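Local coordinates for TetR family transcriptional regulator (Streptomyces coelicolor, PDB 6SRN), which probably binds DNA as a TetR-family transcriptional regulator in the control of antibiotic production, and binds a furan-type bacterial hormone, at residues A77-W88 with D120-Q130. Residues are numbered along the deposited sequence; the frame is centred on the assembly and turned at random.
Sequences AIAVVEEHYARW and DPVMQAGARLQ. With LUB (4-(Hydroxymethyl)-2-propylfuran-3-carboxylic acid), chain B.
His-84 lays its imidazole flat on the bare backbone of Gly-126, whose CA sits 3.6 Å from the ring centroid and on the ring normal, a CH-pi contact. The ring is a knob in the hollow bounded by Val-122, Met-123, Gly-126 and Ala-127. An unusual chi1 of 108° sets it there, and a nearly straight bond of 2.8 Å from His-84 ND1 to Val-81 O fixes its rotation. One turn earlier Val-80 is the second knob, its CG1 3.7 Å from Ala-125 CB, in the hole formed by Ala-125, Val-122, Gly-126 and Leu-129. Having no side chain, Gly-126 leaves the ring room to lie on the helix backbone. The two helical segments approach to 8.2 Å between axes and cross at -117°. Beside the knobs, Met-123 curls back, bringing SD to the edge of the Trp-88 indole. At one end Arg-87 NH1 makes a salt bridge to Asp-120 OD2 (2.8 Å) from above the carboxylate plane, Glu-83 OE2 holds NE and NH2 side-on to complete the network, and Val-122 CG1 lies against a guanidinium face. At the pocket end Gln-130 NE2, also bonded to Pro-141 O, donates to Tyr-85 OH, which donates to O10 of the bound furan ligand LUB (2.6 Å). The crossing thus joins helix 73-86, which follows the predicted helix-turn-helix, to the ligand-binding domain; helix 31-49 touches Ala-77 and Val-122, helix 102-119 backs Met-123, and helix 145-161 packs on Tyr-85 and Trp-88.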
ATOM      1  N   ALA A  77     -10.099  -4.985  18.164  1.00  8.25           N
ATOM      2  CA  ALA A  77      -9.487  -4.667  16.892  1.00  8.50           C
ATOM      3  C   ALA A  77     -10.529  -4.264  15.817  1.00  8.33           C
ATOM      4  O   ALA A  77     -10.348  -3.310  15.079  1.00  7.63           O
ATOM      5  CB  ALA A  77      -8.584  -5.799  16.428  1.00  8.58           C
ATOM      6  N   ILE A  78     -11.612  -5.035  15.728  1.00  7.91           N
ATOM      7  CA  ILE A  78     -12.686  -4.673  14.819  1.00  7.23           C
ATOM      8  C   ILE A  78     -13.191  -3.265  15.122  1.00  7.17           C
ATOM      9  O   ILE A  78     -13.395  -2.476  14.211  1.00  7.21           O
ATOM     10  CB  ILE A  78     -13.846  -5.694  14.896  1.00  7.22           C
ATOM     11  CG1 ILE A  78     -13.370  -7.032  14.325  1.00  7.23           C
ATOM     12  CG2 ILE A  78     -15.062  -5.161  14.166  1.00  7.82           C
ATOM     13  CD1 ILE A  78     -14.336  -8.153  14.584  1.00  7.18           C
ATOM     14  N   ALA A  79     -13.450  -2.947  16.399  1.00  7.36           N
ATOM     15  CA  ALA A  79     -14.008  -1.633  16.709  1.00  7.88           C
ATOM     16  C   ALA A  79     -13.062  -0.483  16.300  1.00  7.78           C
ATOM     17  O   ALA A  79     -13.508   0.540  15.857  1.00  8.00           O
ATOM     18  CB  ALA A  79     -14.346  -1.542  18.180  1.00  8.03           C
ATOM     19  N   VAL A  80     -11.767  -0.673  16.505  1.00  8.10           N
ATOM     20  CA  VAL A  80     -10.773   0.315  16.111  1.00  8.19           C
ATOM     21  C   VAL A  80     -10.813   0.518  14.601  1.00  8.06           C
ATOM     22  O   VAL A  80     -10.905   1.636  14.117  1.00  7.70           O
ATOM     23  CB  VAL A  80      -9.352  -0.114  16.558  1.00  8.83           C
ATOM     24  CG1 VAL A  80      -8.279   0.774  15.914  1.00  8.67           C
ATOM     25  CG2 VAL A  80      -9.261  -0.044  18.077  1.00  9.52           C
ATOM     26  N   VAL A  81     -10.770  -0.560  13.835  1.00  7.61           N
ATOM     27  CA  VAL A  81     -10.804  -0.413  12.369  1.00  7.71           C
ATOM     28  C   VAL A  81     -12.111   0.226  11.903  1.00  7.71           C
ATOM     29  O   VAL A  81     -12.134   1.139  11.087  1.00  7.89           O
ATOM     30  CB  VAL A  81     -10.566  -1.767  11.673  1.00  8.00           C
ATOM     31  CG1 VAL A  81     -10.726  -1.638  10.177  1.00  8.22           C
ATOM     32  CG2 VAL A  81      -9.192  -2.272  11.996  1.00  8.34           C
ATOM     33  N   GLU A  82     -13.223  -0.236  12.443  1.00  8.46           N
ATOM     34  CA  GLU A  82     -14.524   0.348  12.051  1.00  9.46           C
ATOM     35  C   GLU A  82     -14.555   1.844  12.356  1.00  9.67           C
ATOM     36  O   GLU A  82     -15.064   2.655  11.567  1.00  9.71           O
ATOM     37  CB  GLU A  82     -15.695  -0.336  12.760  1.00 10.54           C
ATOM     38  CG  GLU A  82     -16.024  -1.702  12.292  1.00 12.07           C
ATOM     39  CD  GLU A  82     -17.196  -2.218  13.133  1.00 12.98           C
ATOM     40  OE1 GLU A  82     -17.390  -1.853  14.327  1.00 14.46           O
ATOM     41  OE2 GLU A  82     -17.967  -2.926  12.563  1.00 15.88           O
ATOM     42  N   GLU A  83     -14.020   2.258  13.495  1.00  9.04           N
ATOM     43  CA  GLU A  83     -14.081   3.643  13.867  1.00  9.79           C
ATOM     44  C   GLU A  83     -13.249   4.494  12.921  1.00 10.39           C
ATOM     45  O   GLU A  83     -13.639   5.609  12.583  1.00 10.27           O
ATOM     46  CB  GLU A  83     -13.600   3.797  15.312  1.00 10.79           C
ATOM     47  CG  GLU A  83     -13.323   5.211  15.736  1.00 11.91           C
ATOM     48  CD  GLU A  83     -14.473   6.135  15.479  1.00 13.55           C
ATOM     49  OE1 GLU A  83     -15.631   5.686  15.587  1.00 14.90           O
ATOM     50  OE2 GLU A  83     -14.204   7.331  15.195  1.00 15.28           O
ATOM     51  N   HIS A  84     -12.095   3.981  12.513  1.00  8.64           N
ATOM     52  CA  HIS A  84     -11.209   4.799  11.657  1.00  8.74           C
ATOM     53  C   HIS A  84     -11.825   5.001  10.271  1.00  9.45           C
ATOM     54  O   HIS A  84     -11.422   5.922   9.562  1.00  9.43           O
ATOM     55  CB  HIS A  84      -9.776   4.223  11.688  1.00  8.66           C
ATOM     56  CG  HIS A  84      -9.288   3.518  10.453  1.00  8.17           C
ATOM     57  ND1 HIS A  84      -9.798   2.315  10.002  1.00  8.25           N
ATOM     58  CD2 HIS A  84      -8.263   3.802   9.631  1.00  9.02           C
ATOM     59  CE1 HIS A  84      -9.131   1.915   8.942  1.00  8.55           C
ATOM     60  NE2 HIS A  84      -8.175   2.791   8.705  1.00  9.16           N
ATOM     61  N   TYR A  85     -12.823   4.205   9.908  1.00  9.12           N
ATOM     62  CA  TYR A  85     -13.655   4.461   8.708  1.00  9.49           C
ATOM     63  C   TYR A  85     -14.908   5.283   8.967  1.00 10.74           C
ATOM     64  O   TYR A  85     -15.252   6.205   8.177  1.00 10.98           O
ATOM     65  CB  TYR A  85     -14.061   3.168   8.017  1.00  9.04           C
ATOM     66  CG  TYR A  85     -12.959   2.364   7.457  1.00  8.70           C
ATOM     67  CD1 TYR A  85     -12.021   2.894   6.557  1.00  8.41           C
ATOM     68  CD2 TYR A  85     -12.845   1.010   7.785  1.00  9.13           C
ATOM     69  CE1 TYR A  85     -11.000   2.114   6.053  1.00  8.84           C
ATOM     70  CE2 TYR A  85     -11.833   0.235   7.262  1.00  8.66           C
ATOM     71  CZ  TYR A  85     -10.911   0.768   6.374  1.00  8.74           C
ATOM     72  OH  TYR A  85      -9.890  -0.039   5.911  1.00  9.47           O
ATOM     73  N   ALA A  86     -15.609   4.989  10.054  1.00 11.10           N
ATOM     74  CA  ALA A  86     -16.948   5.523  10.266  1.00 10.88           C
ATOM     75  C   ALA A  86     -16.954   7.000  10.543  1.00 10.67           C
ATOM     76  O   ALA A  86     -17.997   7.652  10.396  1.00 11.89           O
ATOM     77  CB  ALA A  86     -17.631   4.787  11.404  1.00 11.33           C
ATOM     78  N   ARG A  87     -15.837   7.545  10.975  1.00 10.33           N
ATOM     79  CA  ARG A  87     -15.715   8.949  11.220  1.00 10.64           C
ATOM     80  C   ARG A  87     -15.804   9.915   9.999  1.00 10.97           C
ATOM     81  O   ARG A  87     -16.082  11.079  10.134  1.00 11.67           O
ATOM     82  CB  ARG A  87     -14.451   9.182  12.042  1.00 12.14           C
ATOM     83  CG  ARG A  87     -13.142   8.736  11.397  1.00 12.71           C
ATOM     84  CD  ARG A  87     -11.962   9.141  12.265  1.00 14.87           C
ATOM     85  NE  ARG A  87     -12.034   8.589  13.607  1.00 16.38           N
ATOM     86  CZ  ARG A  87     -11.133   8.846  14.544  1.00 17.60           C
ATOM     87  NH1 ARG A  87     -10.070   9.586  14.237  1.00 16.53           N
ATOM     88  NH2 ARG A  87     -11.283   8.351  15.747  1.00 19.17           N
ATOM     89  N   TRP A  88     -15.636   9.389   8.811  1.00  9.80           N
ATOM     90  CA  TRP A  88     -15.394  10.221   7.627  1.00  9.12           C
ATOM     91  C   TRP A  88     -16.619  10.814   6.934  1.00  9.52           C
ATOM     92  O   TRP A  88     -16.572  11.941   6.464  1.00  9.47           O
ATOM     93  CB  TRP A  88     -14.420   9.487   6.669  1.00  8.68           C
ATOM     94  CG  TRP A  88     -13.088   9.426   7.318  1.00  8.38           C
ATOM     95  CD1 TRP A  88     -12.519   8.349   7.919  1.00  8.78           C
ATOM     96  CD2 TRP A  88     -12.171  10.509   7.489  1.00  8.60           C
ATOM     97  NE1 TRP A  88     -11.299   8.682   8.471  1.00  8.61           N
ATOM     98  CE2 TRP A  88     -11.054  10.009   8.232  1.00  8.43           C
ATOM     99  CE3 TRP A  88     -12.183  11.854   7.113  1.00  9.26           C
ATOM    100  CZ2 TRP A  88     -10.005  10.813   8.621  1.00  9.79           C
ATOM    101  CZ3 TRP A  88     -11.127  12.652   7.480  1.00 10.20           C
ATOM    102  CH2 TRP A  88     -10.022  12.117   8.209  1.00 10.25           C
ATOM    103  N   ASP A 120      -3.170  10.801  14.467  1.00  7.77           N
ATOM    104  CA  ASP A 120      -4.263  10.254  15.271  1.00  8.49           C
ATOM    105  C   ASP A 120      -4.064   8.753  15.485  1.00  7.92           C
ATOM    106  O   ASP A 120      -4.048   7.993  14.537  1.00  7.34           O
ATOM    107  CB  ASP A 120      -5.615  10.515  14.583  1.00  9.92           C
ATOM    108  CG  ASP A 120      -6.773  10.163  15.450  1.00 13.54           C
ATOM    109  OD1 ASP A 120      -6.674   9.207  16.251  1.00 17.75           O
ATOM    110  OD2 ASP A 120      -7.844  10.831  15.297  1.00 18.25           O
ATOM    111  N   PRO A 121      -3.899   8.319  16.748  1.00  7.59           N
ATOM    112  CA  PRO A 121      -3.706   6.920  16.975  1.00  7.78           C
ATOM    113  C   PRO A 121      -4.777   6.002  16.398  1.00  7.30           C
ATOM    114  O   PRO A 121      -4.460   4.850  16.039  1.00  6.77           O
ATOM    115  CB  PRO A 121      -3.689   6.807  18.485  1.00  8.44           C
ATOM    116  CG  PRO A 121      -3.185   8.126  18.975  1.00  8.79           C
ATOM    117  CD  PRO A 121      -3.788   9.100  18.009  1.00  8.19           C
ATOM    118  N   VAL A 122      -6.035   6.425  16.390  1.00  7.12           N
ATOM    119  CA  VAL A 122      -7.082   5.533  15.850  1.00  7.21           C
ATOM    120  C   VAL A 122      -6.828   5.247  14.356  1.00  6.92           C
ATOM    121  O   VAL A 122      -7.043   4.125  13.882  1.00  7.07           O
ATOM    122  CB  VAL A 122      -8.490   6.098  16.097  1.00  7.92           C
ATOM    123  CG1 VAL A 122      -9.555   5.220  15.441  1.00  8.31           C
ATOM    124  CG2 VAL A 122      -8.726   6.217  17.587  1.00  8.92           C
ATOM    125  N   MET A 123      -6.407   6.278  13.615  1.00  7.37           N
ATOM    126  CA  MET A 123      -6.088   6.074  12.206  1.00  7.31           C
ATOM    127  C   MET A 123      -4.847   5.223  12.040  1.00  6.77           C
ATOM    128  O   MET A 123      -4.827   4.349  11.156  1.00  7.28           O
ATOM    129  CB  MET A 123      -5.913   7.423  11.523  1.00  8.20           C
ATOM    130  CG  MET A 123      -7.157   8.302  11.515  1.00  9.12           C
ATOM    131  SD  MET A 123      -8.449   7.642  10.413  1.00 10.70           S
ATOM    132  CE  MET A 123      -7.697   8.003   8.913  1.00 10.73           C
ATOM    133  N   GLN A 124      -3.834   5.474  12.839  1.00  6.59           N
ATOM    134  CA  GLN A 124      -2.617   4.716  12.708  1.00  6.61           C
ATOM    135  C   GLN A 124      -2.880   3.233  13.032  1.00  6.57           C
ATOM    136  O   GLN A 124      -2.373   2.328  12.390  1.00  6.92           O
ATOM    137  CB  GLN A 124      -1.553   5.277  13.627  1.00  7.28           C
ATOM    138  CG  GLN A 124      -1.195   6.727  13.270  1.00  8.02           C
ATOM    139  CD  GLN A 124      -0.431   7.464  14.324  1.00  8.97           C
ATOM    140  OE1 GLN A 124      -0.210   6.981  15.423  1.00 11.38           O
ATOM    141  NE2 GLN A 124       0.003   8.654  13.978  1.00 10.02           N
ATOM    142  N   ALA A 125      -3.679   2.994  14.055  1.00  5.99           N
ATOM    143  CA  ALA A 125      -4.033   1.649  14.453  1.00  6.13           C
ATOM    144  C   ALA A 125      -4.894   0.966  13.415  1.00  6.71           C
ATOM    145  O   ALA A 125      -4.699  -0.200  13.093  1.00  7.57           O
ATOM    146  CB  ALA A 125      -4.740   1.663  15.785  1.00  6.04           C
ATOM    147  N   GLY A 126      -5.869   1.698  12.877  1.00  6.84           N
ATOM    148  CA  GLY A 126      -6.731   1.124  11.830  1.00  7.28           C
ATOM    149  C   GLY A 126      -5.910   0.649  10.664  1.00  7.71           C
ATOM    150  O   GLY A 126      -6.102  -0.460  10.175  1.00  7.34           O
ATOM    151  N   ALA A 127      -4.977   1.473  10.225  1.00  7.88           N
ATOM    152  CA  ALA A 127      -4.112   1.117   9.115  1.00  8.43           C
ATOM    153  C   ALA A 127      -3.200  -0.050   9.463  1.00  9.19           C
ATOM    154  O   ALA A 127      -3.039  -1.012   8.681  1.00 10.43           O
ATOM    155  CB  ALA A 127      -3.286   2.313   8.620  1.00  9.04           C
ATOM    156  N   ARG A 128      -2.608  -0.039  10.658  1.00  8.82           N
ATOM    157  CA  ARG A 128      -1.731  -1.131  11.006  1.00  9.60           C
ATOM    158  C   ARG A 128      -2.470  -2.439  11.117  1.00 10.48           C
ATOM    159  O   ARG A 128      -1.969  -3.471  10.656  1.00 12.75           O
ATOM    160  CB  ARG A 128      -0.975  -0.845  12.307  1.00  9.76           C
ATOM    161  CG  ARG A 128       0.007  -1.956  12.651  1.00 10.88           C
ATOM    162  CD  ARG A 128       1.078  -1.499  13.602  1.00 11.40           C
ATOM    163  NE  ARG A 128       2.033  -2.594  13.834  1.00 11.77           N
ATOM    164  CZ  ARG A 128       3.155  -2.462  14.547  1.00 12.01           C
ATOM    165  NH1 ARG A 128       3.444  -1.321  15.120  1.00 12.34           N
ATOM    166  NH2 ARG A 128       3.996  -3.496  14.676  1.00 14.81           N
ATOM    167  N   LEU A 129      -3.649  -2.440  11.734  1.00  9.33           N
ATOM    168  CA  LEU A 129      -4.443  -3.675  11.817  1.00 10.13           C
ATOM    169  C   LEU A 129      -4.804  -4.197  10.422  1.00 11.20           C
ATOM    170  O   LEU A 129      -4.685  -5.414  10.168  1.00 12.32           O
ATOM    171  CB  LEU A 129      -5.670  -3.428  12.672  1.00  9.93           C
ATOM    172  CG  LEU A 129      -5.375  -3.114  14.141  1.00  9.83           C
ATOM    173  CD1 LEU A 129      -6.599  -2.553  14.830  1.00  9.22           C
ATOM    174  CD2 LEU A 129      -4.877  -4.340  14.863  1.00 10.22           C
ATOM    175  N   GLN A 130      -5.209  -3.315   9.518  1.00 11.42           N
ATOM    176  CA  GLN A 130      -5.487  -3.725   8.115  1.00 12.28           C
ATOM    177  C   GLN A 130      -4.224  -4.203   7.374  1.00 16.50           C
ATOM    178  O   GLN A 130      -4.300  -5.070   6.477  1.00 18.48           O
ATOM    179  CB  GLN A 130      -6.123  -2.616   7.319  1.00 11.08           C
ATOM    180  CG  GLN A 130      -7.505  -2.232   7.778  1.00  9.87           C
ATOM    181  CD  GLN A 130      -8.552  -3.271   7.456  1.00  9.51           C
ATOM    182  OE1 GLN A 130      -8.378  -4.453   7.763  1.00 11.04           O
ATOM    183  NE2 GLN A 130      -9.642  -2.839   6.886  1.00  9.03           N
TER
HETATM  184  C2  LUB B 301      -6.711   4.026   3.307  1.00 12.61           C
HETATM  185  C4  LUB B 301      -6.259   2.330   4.697  1.00 12.42           C
HETATM  186  C5  LUB B 301      -5.229   3.181   4.750  1.00 12.05           C
HETATM  187  C6  LUB B 301      -7.138   4.863   2.172  1.00 12.74           C
HETATM  188  O11 LUB B 301      -9.282   2.832   2.690  1.00 13.84           O
HETATM  189  C9  LUB B 301      -8.467   2.179   3.391  1.00 12.38           C
HETATM  190  O10 LUB B 301      -8.715   0.977   3.769  1.00 14.02           O
HETATM  191  C3  LUB B 301      -7.186   2.746   3.761  1.00 13.01           C
HETATM  192  C12 LUB B 301      -6.348   1.169   5.676  1.00 13.42           C
HETATM  193  O13 LUB B 301      -6.584  -0.050   4.934  1.00 15.11           O
HETATM  194  O1  LUB B 301      -5.411   4.195   3.794  1.00 11.63           O
HETATM  195  C7  LUB B 301      -7.641   6.195   2.745  1.00 13.67           C
HETATM  196  C8  LUB B 301      -8.166   7.118   1.673  1.00 14.37           C
HETATM  197  O   HOH W   1      -9.316   9.430  17.519  1.00 30.20           O